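PDB 4AKX: EXOU, which is a type III secretion toxin of Pseudomonas aeruginosa that probably cleaves phospholipids through a patatin-like domain and pairs with the chaperone SpcU. Local coordinates for residues B[519-524]-B[560-565]. Residues are numbered along the deposited sequence; the frame is centred on the assembly and turned at random.
Sequences QRLDAL and SPVLAA
The N-terminus of helix 561-591, capped by Ser560, is where Asp522 of helix 512-524 plugs in, bonding to both Ser560 OG and Val562 N. Both segments belong to the middle helical domain of ExoU, and their axes run almost perpendicular, at 84°, approaching to 9.0 Å. One carboxylate oxygen does most of the work. Asp522 OD1 accepts from Ser560 OG at 2.6 Å through the lone pair on the side of OD2. The same Asp522 OD1 takes the backbone Val562 N at 2.8 Å, coming in nearly in line with the C-O bond. The N-H...O angle of this second bond is 148°. Asp522 CG lies anti to its own carbonyl carbon, which sends the carboxylate toward the start of the other helix. Ser560 OG swings anti to its backbone N (chi1 163°), which lets it accept from Leu563 N at 3.2 Å while donating to the aspartate, so two amides of the first turn are held by side-chain oxygens. Pro561, between Ser560 and Val562 in sequence, has its ring crossing the aspartate side chain at about a right angle. On the buried side, Val562 CG2 packs against Leu521 CB at 4.2 Å. Leu521 also rests on Ala490 and Phe491 of helix 474-502, while Val562 touches Leu531 of helix 528-537, so this apolar patch joins neighbouring helices of the bundle. With two donors on one oxygen at a helix N-terminus, the negative charge of Asp522 is probably stabilised by the helix dipole, and its carboxylate likely stays ionised.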
loop_
_atom_site.group_PDB
_atom_site.type_symbol
_atom_site.label_atom_id
_atom_site.label_comp_id
_atom_site.label_asym_id
_atom_site.label_seq_id
_atom_site.Cartn_x
_atom_site.Cartn_y
_atom_site.Cartn_z
ATOM N N GLN B 519 1.204 54.288 -4.909
ATOM C CA GLN B 519 2.261 54.452 -5.916
ATOM C C GLN B 519 3.660 54.492 -5.333
ATOM O O GLN B 519 4.615 54.075 -5.972
ATOM C CB GLN B 519 2.005 55.674 -6.770
ATOM C CG GLN B 519 0.807 55.431 -7.648
ATOM C CD GLN B 519 0.408 56.616 -8.468
ATOM O OE1 GLN B 519 0.950 57.696 -8.320
ATOM N NE2 GLN B 519 -0.541 56.409 -9.360
ATOM N N ARG B 520 3.779 55.008 -4.119
ATOM C CA ARG B 520 5.077 55.180 -3.538
ATOM C C ARG B 520 5.547 53.859 -3.015
ATOM O O ARG B 520 6.741 53.542 -3.064
ATOM C CB ARG B 520 5.044 56.225 -2.434
ATOM C CG ARG B 520 5.357 57.607 -2.940
ATOM C CD ARG B 520 5.473 58.608 -1.810
ATOM N NE ARG B 520 5.255 59.960 -2.314
ATOM C CZ ARG B 520 6.114 60.611 -3.087
ATOM N NH1 ARG B 520 7.256 60.039 -3.448
ATOM N NH2 ARG B 520 5.826 61.833 -3.507
ATOM N N LEU B 521 4.590 53.078 -2.527
ATOM C CA LEU B 521 4.854 51.735 -2.050
ATOM C C LEU B 521 5.152 50.840 -3.223
ATOM O O LEU B 521 6.119 50.082 -3.170
ATOM C CB LEU B 521 3.658 51.177 -1.303
ATOM C CG LEU B 521 3.354 51.808 0.039
ATOM C CD1 LEU B 521 2.129 51.129 0.638
ATOM C CD2 LEU B 521 4.576 51.619 0.910
ATOM N N ASP B 522 4.345 50.927 -4.287
ATOM C CA ASP B 522 4.602 50.101 -5.456
ATOM C C ASP B 522 6.019 50.300 -5.958
ATOM O O ASP B 522 6.634 49.379 -6.429
ATOM C CB ASP B 522 3.618 50.382 -6.571
ATOM C CG ASP B 522 2.162 50.006 -6.198
ATOM O OD1 ASP B 522 1.926 48.912 -5.622
ATOM O OD2 ASP B 522 1.239 50.806 -6.505
ATOM N N ALA B 523 6.569 51.490 -5.791
ATOM C CA ALA B 523 7.899 51.764 -6.320
ATOM C C ALA B 523 8.975 51.069 -5.512
ATOM O O ALA B 523 9.989 50.677 -6.045
ATOM C CB ALA B 523 8.162 53.262 -6.399
ATOM N N LEU B 524 8.750 50.922 -4.221
ATOM C CA LEU B 524 9.702 50.222 -3.362
ATOM C C LEU B 524 9.761 48.685 -3.599
ATOM O O LEU B 524 10.732 48.037 -3.235
ATOM C CB LEU B 524 9.427 50.551 -1.885
ATOM C CG LEU B 524 9.644 52.034 -1.614
ATOM C CD1 LEU B 524 8.676 52.676 -0.646
ATOM C CD2 LEU B 524 11.060 52.314 -1.170
ATOM N N SER B 560 -2.744 48.988 -8.104
ATOM C CA SER B 560 -1.512 48.812 -7.349
ATOM C C SER B 560 -1.143 47.349 -7.057
ATOM O O SER B 560 -1.854 46.671 -6.339
ATOM C CB SER B 560 -1.620 49.542 -6.025
ATOM O OG SER B 560 -0.619 49.060 -5.176
ATOM N N PRO B 561 0.027 46.893 -7.539
ATOM C CA PRO B 561 0.626 45.612 -7.139
ATOM C C PRO B 561 0.712 45.351 -5.635
ATOM O O PRO B 561 0.617 44.187 -5.233
ATOM C CB PRO B 561 2.060 45.688 -7.707
ATOM C CG PRO B 561 2.220 47.054 -8.238
ATOM C CD PRO B 561 0.851 47.557 -8.559
ATOM N N VAL B 562 0.959 46.383 -4.816
ATOM C CA VAL B 562 1.259 46.129 -3.400
ATOM C C VAL B 562 -0.046 45.812 -2.730
ATOM O O VAL B 562 -0.197 44.808 -2.018
ATOM C CB VAL B 562 1.907 47.318 -2.711
ATOM C CG1 VAL B 562 1.672 47.238 -1.210
ATOM C CG2 VAL B 562 3.389 47.315 -2.995
ATOM N N LEU B 563 -1.019 46.636 -3.050
ATOM C CA LEU B 563 -2.345 46.395 -2.634
ATOM C C LEU B 563 -2.860 45.049 -3.147
ATOM O O LEU B 563 -3.535 44.347 -2.424
ATOM C CB LEU B 563 -3.230 47.520 -3.119
ATOM C CG LEU B 563 -4.581 47.579 -2.400
ATOM C CD1 LEU B 563 -4.465 47.576 -0.853
ATOM C CD2 LEU B 563 -5.377 48.779 -2.935
ATOM N N ALA B 564 -2.561 44.694 -4.394
ATOM C CA ALA B 564 -2.950 43.383 -4.889
ATOM C C ALA B 564 -2.315 42.268 -4.068
ATOM O O ALA B 564 -3.001 41.359 -3.643
ATOM C CB ALA B 564 -2.623 43.222 -6.332
ATOM N N ALA B 565 -1.036 42.364 -3.771
ATOM C CA ALA B 565 -0.436 41.398 -2.848
ATOM C C ALA B 565 -1.145 41.344 -1.474
ATOM O O ALA B 565 -1.595 40.282 -1.036
ATOM C CB ALA B 565 1.034 41.702 -2.657
#